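Local coordinates for membrane lipoprotein family protein (Aeropyrum pernix, PDB 4PEV), which probably serves as the solute-binding lipoprotein of an ABC transporter, holding a nucleoside such as adenosine, at residues 191-196 against 228-233; 113-118 against 136-141. All blocks are in the same frame, centred on the assembly; numbering follows the deposited sequence.

Interaction 1. Residues 191-196 against 228-233. With ADN (adenosine), chain F.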
# COMPACT_ATOMS: atom_id res chain seq x y z
N ALA C 191 4.33 -5.24 8.85
CA ALA C 191 3.07 -4.52 8.73
C ALA C 191 2.96 -3.47 9.81
O ALA C 191 3.66 -3.54 10.82
CB ALA C 191 1.90 -5.48 8.81
N GLY C 192 2.09 -2.50 9.58
CA GLY C 192 1.82 -1.46 10.56
C GLY C 192 0.75 -1.91 11.52
O GLY C 192 0.92 -2.91 12.21
N MSE C 193 -0.36 -1.20 11.55
CA MSE C 193 -1.42 -1.46 12.52
C MSE C 193 -2.36 -2.53 12.05
O MSE C 193 -2.58 -2.72 10.84
CB MSE C 193 -2.26 -0.21 12.73
CG MSE C 193 -1.43 0.96 13.26
SE MSE C 193 -2.65 2.48 13.58
CE MSE C 193 -3.27 1.86 15.37
N ASP C 194 -2.94 -3.24 13.02
CA ASP C 194 -3.91 -4.29 12.74
C ASP C 194 -5.30 -3.70 12.43
O ASP C 194 -6.15 -3.56 13.31
CB ASP C 194 -3.98 -5.25 13.92
CG ASP C 194 -4.75 -6.50 13.60
OD1 ASP C 194 -5.69 -6.43 12.76
OD2 ASP C 194 -4.40 -7.56 14.18
N ILE C 195 -5.52 -3.38 11.16
CA ILE C 195 -6.74 -2.72 10.73
C ILE C 195 -7.19 -3.27 9.38
O ILE C 195 -6.39 -3.91 8.70
CB ILE C 195 -6.50 -1.21 10.64
CG1 ILE C 195 -5.29 -0.88 9.75
CG2 ILE C 195 -6.27 -0.64 12.03
CD1 ILE C 195 -5.31 0.54 9.24
N PRO C 196 -8.46 -3.02 8.99
CA PRO C 196 -9.08 -3.62 7.80
C PRO C 196 -8.30 -3.59 6.50
O PRO C 196 -8.25 -4.62 5.84
CB PRO C 196 -10.41 -2.87 7.67
CG PRO C 196 -10.79 -2.63 9.08
CD PRO C 196 -9.49 -2.29 9.78
N GLY C 228 2.39 -2.59 14.69
CA GLY C 228 1.40 -1.83 15.44
C GLY C 228 1.47 -0.33 15.19
O GLY C 228 0.62 0.43 15.68
N ARG C 229 2.47 0.11 14.45
CA ARG C 229 2.65 1.52 14.20
C ARG C 229 2.89 1.72 12.70
O ARG C 229 3.33 0.80 12.02
CB ARG C 229 3.78 2.04 15.10
CG ARG C 229 3.33 2.16 16.57
CD ARG C 229 4.41 2.45 17.62
NE ARG C 229 5.19 3.66 17.35
CZ ARG C 229 4.75 4.91 17.45
NH1 ARG C 229 3.50 5.17 17.82
NH2 ARG C 229 5.56 5.93 17.16
N PHE C 230 2.54 2.89 12.19
CA PHE C 230 2.82 3.27 10.80
C PHE C 230 3.93 4.30 10.68
O PHE C 230 4.35 4.65 9.59
CB PHE C 230 1.59 3.87 10.15
CG PHE C 230 0.61 2.86 9.67
CD1 PHE C 230 0.96 1.95 8.68
CD2 PHE C 230 -0.69 2.84 10.16
CE1 PHE C 230 0.05 1.02 8.21
CE2 PHE C 230 -1.61 1.91 9.70
CZ PHE C 230 -1.24 1.00 8.73
N ASP C 231 4.44 4.77 11.82
CA ASP C 231 5.38 5.88 11.85
C ASP C 231 6.65 5.58 12.69
O ASP C 231 7.24 6.49 13.23
CB ASP C 231 4.67 7.10 12.44
CG ASP C 231 4.16 6.86 13.87
OD1 ASP C 231 4.01 5.69 14.32
OD2 ASP C 231 3.90 7.87 14.56
N ASP C 232 7.06 4.32 12.79
CA ASP C 232 8.22 3.96 13.60
C ASP C 232 9.27 3.16 12.79
O ASP C 232 9.35 1.94 12.90
CB ASP C 232 7.75 3.20 14.85
CG ASP C 232 8.82 3.16 15.96
OD1 ASP C 232 10.03 3.37 15.68
OD2 ASP C 232 8.45 2.88 17.13
N PRO C 233 10.08 3.85 11.97
CA PRO C 233 11.17 3.20 11.22
C PRO C 233 12.13 2.31 12.03
O PRO C 233 12.60 1.30 11.54
CB PRO C 233 11.94 4.38 10.62
CG PRO C 233 10.95 5.48 10.51
CD PRO C 233 9.90 5.26 11.58
O5' ADN F . 2.03 1.21 3.73
C5' ADN F . 1.12 0.10 3.62
C4' ADN F . -0.35 0.42 3.88
O4' ADN F . -0.58 0.82 5.24
C3' ADN F . -0.98 1.55 3.06
O3' ADN F . -1.34 1.12 1.74
C2' ADN F . -2.16 1.96 3.92
O2' ADN F . -3.31 1.12 3.74
C1' ADN F . -1.63 1.78 5.32
N9 ADN F . -1.07 3.04 5.84
C8 ADN F . 0.15 3.56 5.58
N7 ADN F . 0.34 4.73 6.25
C5 ADN F . -0.79 4.95 6.96
C6 ADN F . -1.30 5.98 7.89
N6 ADN F . -0.53 7.05 8.19
N1 ADN F . -2.54 5.83 8.40
C2 ADN F . -3.33 4.78 8.10
N3 ADN F . -2.94 3.81 7.27
C4 ADN F . -1.71 3.83 6.68
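Gly-192 and Gly-228 meet backbone to backbone: Gly-228 N donates to Gly-192 O (2.9 Å). Glycine suits both places. Gly-228 has a positive phi of 96°, which a side chain would resist, and a CB on Gly-192 would run into the ring of Phe-230.

The apolar contacts gather round that ring. Gly-192 CA sits over one face in a CH-pi contact, 4.2 Å from the centroid, while Ile-195 CD1 reaches the edge in the ring plane, 4.0 Å from Phe-230 CE2. Met-193, a selenomethionine, crosses the phenylalanine at about a right angle. Its chi1 of -60° sets CG beside the backbone N, 3.7 Å from Phe-230 CE2, and SE makes an oblique Met-aromatic contact.

The two segments are essentially the loops that follow parallel strands 186-191 and 222-226 and run into helices, as in periplasmic-binding-type folds. Here the opposite face of Phe-230 receives adenosine, whose C4 lies over the ring centre. Replacing Phe-230 by an alanine is likely to deprive the adenine of its flat apolar partner and open a gap beside Met-193.

Arg-229 pairs with Asp-231 OD1, which lies over the guanidinium face by charge alone, and weakly through NE with Asp-232 OD2.

Interaction 2. Residues 113-118 against 136-141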
# COMPACT_ATOMS: atom_id res chain seq x y z
N ASP C 113 -14.10 23.75 1.03
CA ASP C 113 -15.09 23.18 0.15
C ASP C 113 -15.08 21.66 0.25
O ASP C 113 -16.13 21.02 0.18
CB ASP C 113 -14.83 23.66 -1.28
CG ASP C 113 -14.83 25.19 -1.38
OD1 ASP C 113 -15.92 25.82 -1.47
OD2 ASP C 113 -13.74 25.78 -1.35
N LEU C 114 -13.91 21.08 0.46
CA LEU C 114 -13.74 19.64 0.65
C LEU C 114 -12.74 19.39 1.79
O LEU C 114 -11.72 20.10 1.92
CB LEU C 114 -13.22 18.98 -0.64
CG LEU C 114 -13.05 17.46 -0.70
CD1 LEU C 114 -14.37 16.72 -0.59
CD2 LEU C 114 -12.34 17.07 -1.98
N ILE C 115 -13.05 18.41 2.62
CA ILE C 115 -12.11 17.93 3.60
C ILE C 115 -11.74 16.51 3.17
O ILE C 115 -12.61 15.66 3.04
CB ILE C 115 -12.68 17.98 5.03
CG1 ILE C 115 -12.95 19.43 5.43
CG2 ILE C 115 -11.71 17.34 6.03
CD1 ILE C 115 -13.61 19.59 6.79
N VAL C 116 -10.45 16.30 2.93
CA VAL C 116 -9.94 15.01 2.50
C VAL C 116 -9.30 14.30 3.67
O VAL C 116 -8.41 14.83 4.32
CB VAL C 116 -8.90 15.17 1.38
CG1 VAL C 116 -8.32 13.81 1.00
CG2 VAL C 116 -9.53 15.83 0.17
N LEU C 117 -9.76 13.08 3.94
CA LEU C 117 -9.35 12.36 5.13
C LEU C 117 -8.55 11.13 4.75
O LEU C 117 -9.08 10.16 4.20
CB LEU C 117 -10.59 11.99 5.96
CG LEU C 117 -11.41 13.20 6.43
CD1 LEU C 117 -12.73 12.75 7.01
CD2 LEU C 117 -10.64 14.05 7.43
N VAL C 118 -7.26 11.18 5.06
CA VAL C 118 -6.30 10.19 4.55
C VAL C 118 -5.99 9.12 5.60
O VAL C 118 -5.06 9.25 6.40
CB VAL C 118 -4.97 10.87 4.09
CG1 VAL C 118 -3.95 9.84 3.62
CG2 VAL C 118 -5.25 11.85 2.97
N GLN C 136 -21.11 20.20 4.58
CA GLN C 136 -19.67 20.04 4.44
C GLN C 136 -19.42 18.75 3.68
O GLN C 136 -19.87 17.70 4.13
CB GLN C 136 -19.00 19.94 5.82
CG GLN C 136 -17.50 19.72 5.81
CD GLN C 136 -16.79 20.81 5.03
OE1 GLN C 136 -16.91 21.98 5.36
NE2 GLN C 136 -16.07 20.43 3.98
N LYS C 137 -18.67 18.84 2.57
CA LYS C 137 -18.27 17.66 1.80
C LYS C 137 -16.97 17.06 2.30
O LYS C 137 -16.04 17.80 2.62
CB LYS C 137 -18.09 17.99 0.33
CG LYS C 137 -19.13 18.91 -0.23
CD LYS C 137 -19.24 18.75 -1.74
CE LYS C 137 -19.84 20.00 -2.39
NZ LYS C 137 -18.91 21.16 -2.28
N TYR C 138 -16.91 15.73 2.33
CA TYR C 138 -15.77 14.96 2.82
C TYR C 138 -15.37 13.90 1.82
O TYR C 138 -16.23 13.28 1.21
CB TYR C 138 -16.14 14.23 4.10
CG TYR C 138 -16.59 15.11 5.24
CD1 TYR C 138 -15.67 15.70 6.10
CD2 TYR C 138 -17.93 15.33 5.49
CE1 TYR C 138 -16.08 16.49 7.14
CE2 TYR C 138 -18.36 16.11 6.54
CZ TYR C 138 -17.42 16.69 7.36
OH TYR C 138 -17.83 17.47 8.40
N ALA C 139 -14.06 13.67 1.65
CA ALA C 139 -13.58 12.46 0.99
C ALA C 139 -12.77 11.63 1.98
O ALA C 139 -11.83 12.11 2.57
CB ALA C 139 -12.76 12.79 -0.24
N LEU C 140 -13.19 10.39 2.18
CA LEU C 140 -12.48 9.46 3.04
C LEU C 140 -11.64 8.58 2.15
O LEU C 140 -12.17 7.98 1.22
CB LEU C 140 -13.47 8.62 3.84
CG LEU C 140 -12.91 7.66 4.90
CD1 LEU C 140 -11.84 8.30 5.78
CD2 LEU C 140 -14.04 7.12 5.77
N ILE C 141 -10.34 8.52 2.39
CA ILE C 141 -9.44 7.71 1.56
C ILE C 141 -8.99 6.46 2.31
O ILE C 141 -8.62 6.55 3.49
CB ILE C 141 -8.19 8.49 1.11
CG1 ILE C 141 -8.55 9.88 0.56
CG2 ILE C 141 -7.40 7.69 0.08
CD1 ILE C 141 -9.57 9.90 -0.56
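Leu-114 turns its CG away from the backbone N (chi1 -176°), which lays CD1 along the neighbouring strand, 4.3 Å from Ala-139 CB. Gln-136 also has an extended first torsion but bends at chi2 (57°), turning its amide across Ile-115, where NE2 lies 3.6 Å from Ile-115 CG1.

The same amide nitrogen donates to Lys-137 O at 3.0 Å. Ile-115 N reaches that oxygen too, and the two donors come from opposite faces of the carbonyl plane; Gln-136 NE2 also bonds Tyr-112 O, so this buried amide nitrogen has two acceptors. The parallel pairing then continues through Ala-139 N to Ile-115 O, Leu-117 N to Ala-139 O (2.7 Å) and Ile-141 N to Leu-117 O.

Branched and aliphatic residues suit a buried strand pair. Val-116 CG1 meets Ile-141 CG1 at 4.0 Å beside the small Ala-139. On the other face Ile-115 CB touches Tyr-138 CD1 (3.9 Å), and Leu-117 CB touches Leu-140 CD1; Tyr-138 OH bonds Ser-107.

Strands 114-118 and 137-141 belong to one beta-alpha-beta unit. Its helix 123-132 covers Leu-117, Tyr-138 and Leu-140, helix 301-313 packs on Leu-114, Ala-139 and Ile-141, and strand 54-59 continues the sheet beyond 114-118.

How the interactions relate
Interaction 2 lies in the buried core of the all-parallel sheet, whereas interaction 1 joins two loops that follow neighbouring strands of the other, mixed sheet and is only partly buried. They share no strand or helix; their nearest atoms are about 9 Å apart, and adenosine lies in the region between the two sheets. Chemistry follows place: regular backbone hydrogen bonds and aliphatic side chains hold the strands of 113-118 and 136-141, while 191-196 and 228-233 rely on glycines, one aromatic ring and a single backbone bond. Interaction 1 touches the ligand through Phe-230; in interaction 2 the Val-118 side chain stays about 6 Å from adenosine, yet Val-118 and Ile-141 adjoin the adenosine-binding residues Asn-70 and Asp-142.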